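PDB 4WCT: fructosyl amine:oxygen oxidoreductase from Neosartorya fumigata, which probably uses its bound FAD to oxidise fructosyl amines (Amadori products) with molecular oxygen, thereby deglycating them. Local coordinates for residues 204-218 against 221-234. Sequence-based numbering, arbitrary orientation.
Sequences PEGNVVSLVYEDGDV and ARTADGRVHKAHRT. With FAD (flavin-adenine dinucleotide), chain C.
The carbonyl oxygen of Arg222 is gripped by two successive amides across the strands: Val209 N donates to Arg222 O at 2.8 Å, and Ser210 N adds a weak, longer bond to the same atom. Two residues facing one make this a classic beta bulge; the register shifts by one, and Arg222 N returns an almost straight bond (178°) to Ser210 O. Strands 208-214 and 221-223 run antiparallel on both sides of the bulge, Leu211 lying opposite Ala221 past it as a non-hydrogen-bonded pair, and Val212 lays CG2 over the backbone at Arg222 N and against Val228 CG1 (4.0 Å) of the third strand. Further along, Lys230 NZ forms a salt bridge with Glu214 OE2, met on the syn side at 3.0 Å; the lysine chain, bent at chi2 (-95°), crosses the extended glutamate at about a right angle.

At the other end, the type I turns Pro204 to Asn207 and Thr223 to Gly226 pack together. Thr223 rests CG2 on Glu205 O, while its hydroxyl OG1, held between backbone N and carbonyl carbon (chi1 45°), accepts from His229 NE2 in the ring plane and donates to Asp225 OD1 (2.6 Å). Arg227 N reaches that oxygen from the opposite face, completing an Asx turn, and a water joins Asp225 OD2 to Glu205 O. Pro204 CB and Val209 CG1 both touch Ala224 CB.

Val208 turns this framework to use: its CG1 packs on Ala221 CB, near Leu55, and Val208 O accepts from FAD N6A at 2.8 Å, while Val208 N gives a weak bond to N1A. The three-stranded antiparallel meander thus presents a strand edge that reads adenine, as in the dinucleotide-binding domains of FAD-dependent oxidoreductases.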
loop_
_atom_site.group_PDB
_atom_site.type_symbol
_atom_site.label_atom_id
_atom_site.label_comp_id
_atom_site.label_asym_id
_atom_site.label_seq_id
_atom_site.Cartn_x
_atom_site.Cartn_y
_atom_site.Cartn_z
ATOM N N PRO A 204 -2.619 2.347 25.509
ATOM C CA PRO A 204 -3.912 2.652 24.975
ATOM C C PRO A 204 -4.090 4.061 24.459
ATOM O O PRO A 204 -5.123 4.366 23.859
ATOM C CB PRO A 204 -4.842 2.426 26.162
ATOM C CG PRO A 204 -4.001 2.738 27.353
ATOM C CD PRO A 204 -2.653 2.209 26.988
ATOM N N GLU A 205 -3.105 4.926 24.674
ATOM C CA GLU A 205 -3.347 6.364 24.535
ATOM C C GLU A 205 -3.629 6.849 23.117
ATOM O O GLU A 205 -4.304 7.836 22.940
ATOM C CB GLU A 205 -2.217 7.178 25.192
ATOM C CG GLU A 205 -0.850 6.992 24.549
ATOM C CD GLU A 205 -0.051 5.817 25.128
ATOM O OE1 GLU A 205 -0.603 5.020 25.934
ATOM O OE2 GLU A 205 1.159 5.726 24.802
ATOM N N GLY A 206 -3.108 6.138 22.105
ATOM C CA GLY A 206 -3.358 6.491 20.711
ATOM C C GLY A 206 -4.202 5.480 19.987
ATOM O O GLY A 206 -4.379 5.575 18.782
ATOM N N ASN A 207 -4.713 4.498 20.720
ATOM C CA ASN A 207 -5.540 3.457 20.112
ATOM C C ASN A 207 -6.988 3.919 20.042
ATOM O O ASN A 207 -7.729 3.843 21.031
ATOM C CB ASN A 207 -5.415 2.187 20.930
ATOM C CG ASN A 207 -6.161 1.033 20.319
ATOM O OD1 ASN A 207 -6.514 1.060 19.125
ATOM N ND2 ASN A 207 -6.355 -0.023 21.106
ATOM N N VAL A 208 -7.399 4.392 18.875
ATOM C CA VAL A 208 -8.770 4.919 18.732
ATOM C C VAL A 208 -9.770 3.772 18.649
ATOM O O VAL A 208 -9.567 2.818 17.869
ATOM C CB VAL A 208 -8.909 5.803 17.485
ATOM C CG1 VAL A 208 -10.335 6.239 17.249
ATOM C CG2 VAL A 208 -8.014 7.022 17.602
ATOM N N VAL A 209 -10.785 3.814 19.502
ATOM C CA VAL A 209 -11.825 2.766 19.529
ATOM C C VAL A 209 -13.139 3.233 18.911
ATOM O O VAL A 209 -13.992 2.413 18.535
ATOM C CB VAL A 209 -12.033 2.152 20.944
ATOM C CG1 VAL A 209 -10.757 1.530 21.471
ATOM C CG2 VAL A 209 -12.587 3.163 21.952
ATOM N N SER A 210 -13.318 4.540 18.788
ATOM C CA SER A 210 -14.590 5.094 18.331
ATOM C C SER A 210 -14.379 6.518 17.831
ATOM O O SER A 210 -13.584 7.260 18.390
ATOM C CB SER A 210 -15.640 5.115 19.474
ATOM O OG SER A 210 -16.893 5.532 18.952
ATOM N N LEU A 211 -15.172 6.910 16.850
ATOM C CA LEU A 211 -15.400 8.312 16.561
ATOM C C LEU A 211 -16.451 8.830 17.546
ATOM O O LEU A 211 -17.240 8.046 18.081
ATOM C CB LEU A 211 -15.905 8.511 15.136
ATOM C CG LEU A 211 -14.980 8.015 14.009
ATOM C CD1 LEU A 211 -15.610 8.260 12.650
ATOM C CD2 LEU A 211 -13.623 8.698 14.103
ATOM N N VAL A 212 -16.383 10.122 17.809
ATOM C CA VAL A 212 -17.277 10.795 18.745
ATOM C C VAL A 212 -18.178 11.766 17.978
ATOM O O VAL A 212 -17.731 12.496 17.102
ATOM C CB VAL A 212 -16.473 11.517 19.838
ATOM C CG1 VAL A 212 -17.398 12.193 20.846
ATOM C CG2 VAL A 212 -15.565 10.531 20.541
ATOM N N TYR A 213 -19.490 11.662 18.212
ATOM C CA TYR A 213 -20.476 12.439 17.459
ATOM C C TYR A 213 -21.247 13.381 18.358
ATOM O O TYR A 213 -21.469 13.074 19.515
ATOM C CB TYR A 213 -21.475 11.510 16.792
ATOM C CG TYR A 213 -20.876 10.645 15.722
ATOM C CD1 TYR A 213 -20.352 9.395 16.034
ATOM C CD2 TYR A 213 -20.956 11.010 14.390
ATOM C CE1 TYR A 213 -19.802 8.579 15.060
ATOM C CE2 TYR A 213 -20.500 10.143 13.397
ATOM C CZ TYR A 213 -19.865 8.969 13.754
ATOM O OH TYR A 213 -19.356 8.145 12.765
ATOM N N GLU A 214 -21.575 14.549 17.827
ATOM C CA GLU A 214 -22.507 15.481 18.475
ATOM C C GLU A 214 -23.307 16.172 17.399
ATOM O O GLU A 214 -22.741 16.644 16.417
ATOM C CB GLU A 214 -21.757 16.515 19.299
ATOM C CG GLU A 214 -21.266 15.959 20.626
ATOM C CD GLU A 214 -20.375 16.932 21.372
ATOM O OE1 GLU A 214 -20.398 18.138 21.037
ATOM O OE2 GLU A 214 -19.644 16.482 22.283
ATOM N N ASP A 215 -24.629 16.196 17.563
ATOM C CA ASP A 215 -25.507 16.853 16.595
ATOM C C ASP A 215 -25.310 16.331 15.164
ATOM O O ASP A 215 -25.289 17.113 14.217
ATOM C CB ASP A 215 -25.270 18.366 16.613
ATOM C CG ASP A 215 -25.768 19.017 17.894
ATOM O OD1 ASP A 215 -26.646 18.433 18.562
ATOM O OD2 ASP A 215 -25.281 20.116 18.231
ATOM N N GLY A 216 -25.020 15.044 15.045
ATOM C CA GLY A 216 -24.975 14.373 13.764
ATOM C C GLY A 216 -23.663 14.562 13.021
ATOM O O GLY A 216 -23.560 14.195 11.853
ATOM N N ASP A 217 -22.685 15.178 13.677
ATOM C CA ASP A 217 -21.360 15.362 13.069
ATOM C C ASP A 217 -20.255 14.777 13.955
ATOM O O ASP A 217 -20.443 14.573 15.145
ATOM C CB ASP A 217 -21.124 16.856 12.805
ATOM C CG ASP A 217 -20.111 17.122 11.719
ATOM O OD1 ASP A 217 -19.560 16.152 11.146
ATOM O OD2 ASP A 217 -19.802 18.317 11.483
ATOM N N VAL A 218 -19.069 14.551 13.378
ATOM C CA VAL A 218 -17.944 14.036 14.138
ATOM C C VAL A 218 -17.187 15.177 14.796
ATOM O O VAL A 218 -16.788 16.146 14.131
ATOM C CB VAL A 218 -16.991 13.213 13.217
ATOM C CG1 VAL A 218 -15.724 12.806 13.953
ATOM C CG2 VAL A 218 -17.724 11.990 12.703
ATOM N N ALA A 221 -12.366 11.848 18.474
ATOM C CA ALA A 221 -12.069 10.426 18.595
ATOM C C ALA A 221 -11.864 10.025 20.050
ATOM O O ALA A 221 -11.328 10.778 20.843
ATOM C CB ALA A 221 -10.802 10.097 17.816
ATOM N N ARG A 222 -12.298 8.820 20.396
ATOM C CA ARG A 222 -12.161 8.283 21.744
ATOM C C ARG A 222 -11.136 7.172 21.703
ATOM O O ARG A 222 -11.219 6.273 20.844
ATOM C CB ARG A 222 -13.505 7.689 22.193
ATOM C CG ARG A 222 -13.516 7.174 23.619
ATOM C CD ARG A 222 -14.760 6.350 23.919
ATOM N NE ARG A 222 -14.734 5.824 25.279
ATOM C CZ ARG A 222 -15.532 6.225 26.265
ATOM N NH1 ARG A 222 -16.546 7.041 26.014
ATOM N NH2 ARG A 222 -15.437 5.655 27.455
ATOM N N THR A 223 -10.120 7.263 22.546
ATOM C CA THR A 223 -9.128 6.229 22.642
ATOM C C THR A 223 -9.405 5.193 23.721
ATOM O O THR A 223 -10.374 5.332 24.498
ATOM C CB THR A 223 -7.716 6.850 22.782
ATOM O OG1 THR A 223 -7.741 7.914 23.750
ATOM C CG2 THR A 223 -7.286 7.449 21.447
ATOM N N ALA A 224 -8.616 4.120 23.733
ATOM C CA ALA A 224 -8.911 2.943 24.505
ATOM C C ALA A 224 -8.767 3.185 26.011
ATOM O O ALA A 224 -9.093 2.315 26.819
ATOM C CB ALA A 224 -8.022 1.766 24.102
ATOM N N ASP A 225 -8.069 4.256 26.359
ATOM C CA ASP A 225 -7.964 4.703 27.755
ATOM C C ASP A 225 -9.181 5.493 28.223
ATOM O O ASP A 225 -9.188 5.988 29.353
ATOM C CB ASP A 225 -6.718 5.581 27.931
ATOM C CG ASP A 225 -6.686 6.744 26.991
ATOM O OD1 ASP A 225 -7.626 6.921 26.156
ATOM O OD2 ASP A 225 -5.660 7.470 27.047
ATOM N N GLY A 226 -10.146 5.715 27.331
ATOM C CA GLY A 226 -11.387 6.395 27.667
ATOM C C GLY A 226 -11.330 7.892 27.445
ATOM O O GLY A 226 -12.369 8.564 27.508
ATOM N N ARG A 227 -10.190 8.381 26.956
ATOM C CA ARG A 227 -10.059 9.797 26.645
ATOM C C ARG A 227 -10.740 10.173 25.360
ATOM O O ARG A 227 -10.585 9.495 24.323
ATOM C CB ARG A 227 -8.597 10.236 26.633
ATOM C CG ARG A 227 -7.932 9.990 27.978
ATOM C CD ARG A 227 -6.722 10.895 28.221
ATOM N NE ARG A 227 -6.211 10.692 29.575
ATOM C CZ ARG A 227 -4.937 10.793 29.942
ATOM N NH1 ARG A 227 -3.997 11.127 29.064
ATOM N NH2 ARG A 227 -4.602 10.565 31.204
ATOM N N VAL A 228 -11.428 11.310 25.406
ATOM C CA VAL A 228 -12.036 11.886 24.216
ATOM C C VAL A 228 -11.186 13.045 23.716
ATOM O O VAL A 228 -10.833 13.927 24.472
ATOM C CB VAL A 228 -13.490 12.354 24.500
ATOM C CG1 VAL A 228 -14.047 13.083 23.287
ATOM C CG2 VAL A 228 -14.359 11.164 24.885
ATOM N N HIS A 229 -10.710 12.930 22.477
ATOM C CA HIS A 229 -9.907 13.945 21.810
ATOM C C HIS A 229 -10.791 14.714 20.849
ATOM O O HIS A 229 -11.353 14.148 19.919
ATOM C CB HIS A 229 -8.760 13.259 21.045
ATOM C CG HIS A 229 -7.978 12.304 21.878
ATOM N ND1 HIS A 229 -6.798 12.645 22.502
ATOM C CD2 HIS A 229 -8.236 11.024 22.243
ATOM C CE1 HIS A 229 -6.327 11.593 23.144
ATOM N NE2 HIS A 229 -7.234 10.633 23.090
ATOM N N LYS A 230 -10.986 16.002 21.114
ATOM C CA LYS A 230 -11.882 16.808 20.312
ATOM C C LYS A 230 -11.103 17.613 19.290
ATOM O O LYS A 230 -10.001 18.110 19.576
ATOM C CB LYS A 230 -12.701 17.757 21.200
ATOM C CG LYS A 230 -13.585 17.044 22.213
ATOM C CD LYS A 230 -14.994 16.856 21.699
ATOM C CE LYS A 230 -15.968 16.557 22.832
ATOM N NZ LYS A 230 -16.942 17.669 23.029
ATOM N N ALA A 231 -11.706 17.762 18.111
ATOM C CA ALA A 231 -11.186 18.600 17.065
ATOM C C ALA A 231 -12.294 19.147 16.179
ATOM O O ALA A 231 -13.361 18.524 16.009
ATOM C CB ALA A 231 -10.187 17.803 16.223
ATOM N N HIS A 232 -11.984 20.251 15.526
ATOM C CA HIS A 232 -12.832 20.851 14.516
ATOM C C HIS A 232 -12.934 20.028 13.241
ATOM O O HIS A 232 -13.983 20.015 12.591
ATOM C CB HIS A 232 -12.347 22.257 14.172
ATOM C CG HIS A 232 -12.641 23.265 15.241
ATOM N ND1 HIS A 232 -11.650 23.936 15.926
ATOM C CD2 HIS A 232 -13.806 23.619 15.830
ATOM C CE1 HIS A 232 -12.196 24.686 16.867
ATOM N NE2 HIS A 232 -13.503 24.520 16.822
ATOM N N ARG A 233 -11.866 19.302 12.911
ATOM C CA ARG A 233 -11.944 18.313 11.810
ATOM C C ARG A 233 -11.208 17.041 12.188
ATOM O O ARG A 233 -10.263 17.084 12.957
ATOM C CB ARG A 233 -11.307 18.821 10.538
ATOM C CG ARG A 233 -11.939 20.063 9.918
ATOM C CD ARG A 233 -13.320 19.731 9.376
ATOM N NE ARG A 233 -13.861 20.803 8.547
ATOM C CZ ARG A 233 -14.451 21.892 9.037
ATOM N NH1 ARG A 233 -14.671 21.992 10.339
ATOM N NH2 ARG A 233 -14.952 22.803 8.214
ATOM N N THR A 234 -11.767 15.906 11.753
ATOM C CA THR A 234 -11.186 14.595 12.048
ATOM C C THR A 234 -10.917 13.899 10.729
ATOM O O THR A 234 -11.793 13.858 9.833
ATOM C CB THR A 234 -12.125 13.753 12.923
ATOM O OG1 THR A 234 -12.328 14.433 14.169
ATOM C CG2 THR A 234 -11.586 12.381 13.152
HETATM P PA FAD C . -0.956 2.044 6.652
HETATM O O1A FAD C . 0.362 2.445 6.054
HETATM O O2A FAD C . -1.249 0.609 6.960
HETATM O O5B FAD C . -1.119 2.902 7.959
HETATM C C5B FAD C . -2.290 2.744 8.774
HETATM C C4B FAD C . -1.952 3.245 10.175
HETATM O O4B FAD C . -3.182 3.309 10.968
HETATM C C3B FAD C . -0.973 2.359 10.938
HETATM O O3B FAD C . 0.174 3.090 11.401
HETATM C C2B FAD C . -1.804 1.826 12.110
HETATM O O2B FAD C . -1.070 1.519 13.293
HETATM C C1B FAD C . -2.851 2.928 12.281
HETATM N N9A FAD C . -4.068 2.432 12.961
HETATM C C8A FAD C . -4.651 1.226 12.836
HETATM N N7A FAD C . -5.710 1.122 13.671
HETATM C C5A FAD C . -5.836 2.335 14.268
HETATM C C6A FAD C . -6.702 2.885 15.303
HETATM N N6A FAD C . -7.702 2.150 15.822
HETATM N N1A FAD C . -6.434 4.138 15.725
HETATM C C2A FAD C . -5.461 4.905 15.216
HETATM N N3A FAD C . -4.603 4.443 14.290
HETATM C C4A FAD C . -4.758 3.185 13.810
HETATM N N1 FAD C . 1.714 -0.025 -2.565
HETATM C C2 FAD C . 2.508 0.514 -3.556
HETATM O O2 FAD C . 2.290 1.679 -3.884
HETATM N N3 FAD C . 3.548 -0.155 -4.059
HETATM C C4 FAD C . 3.794 -1.442 -3.736
HETATM O O4 FAD C . 4.755 -2.117 -4.198
HETATM C C4X FAD C . 2.979 -2.083 -2.719
HETATM N N5 FAD C . 3.208 -3.371 -2.348
HETATM C C5X FAD C . 2.585 -3.845 -1.225
HETATM C C6 FAD C . 2.952 -5.064 -0.664
HETATM C C7 FAD C . 2.243 -5.575 0.406
HETATM C C7M FAD C . 2.700 -6.845 1.030
HETATM C C8 FAD C . 1.147 -4.788 0.986
HETATM C C8M FAD C . 0.377 -5.259 2.165
HETATM C C9 FAD C . 0.845 -3.538 0.508
HETATM C C9A FAD C . 1.487 -3.056 -0.613
HETATM N N10 FAD C . 1.118 -1.824 -1.162
HETATM C C10 FAD C . 1.925 -1.278 -2.161
HETATM C "C1'" FAD C . 0.013 -1.000 -0.694
HETATM C "C2'" FAD C . 0.447 0.069 0.297
HETATM O "O2'" FAD C . 1.275 -0.567 1.260
HETATM C "C3'" FAD C . -0.806 0.661 0.955
HETATM O "O3'" FAD C . -1.779 0.987 -0.049
HETATM C "C4'" FAD C . -0.476 1.899 1.794
HETATM O "O4'" FAD C . 0.691 1.648 2.575
HETATM C "C5'" FAD C . -1.655 2.161 2.723
HETATM O "O5'" FAD C . -1.384 3.341 3.479
HETATM P P FAD C . -2.348 3.731 4.704
HETATM O O1P FAD C . -1.790 4.985 5.339
HETATM O O2P FAD C . -3.763 3.691 4.178
HETATM O O3P FAD C . -2.160 2.502 5.719
HETATM O O HOH W 1 -5.184 9.374 25.086
HETATM O O HOH W 2 -14.019 16.636 14.031
HETATM O O HOH W 3 -16.499 19.522 14.354
#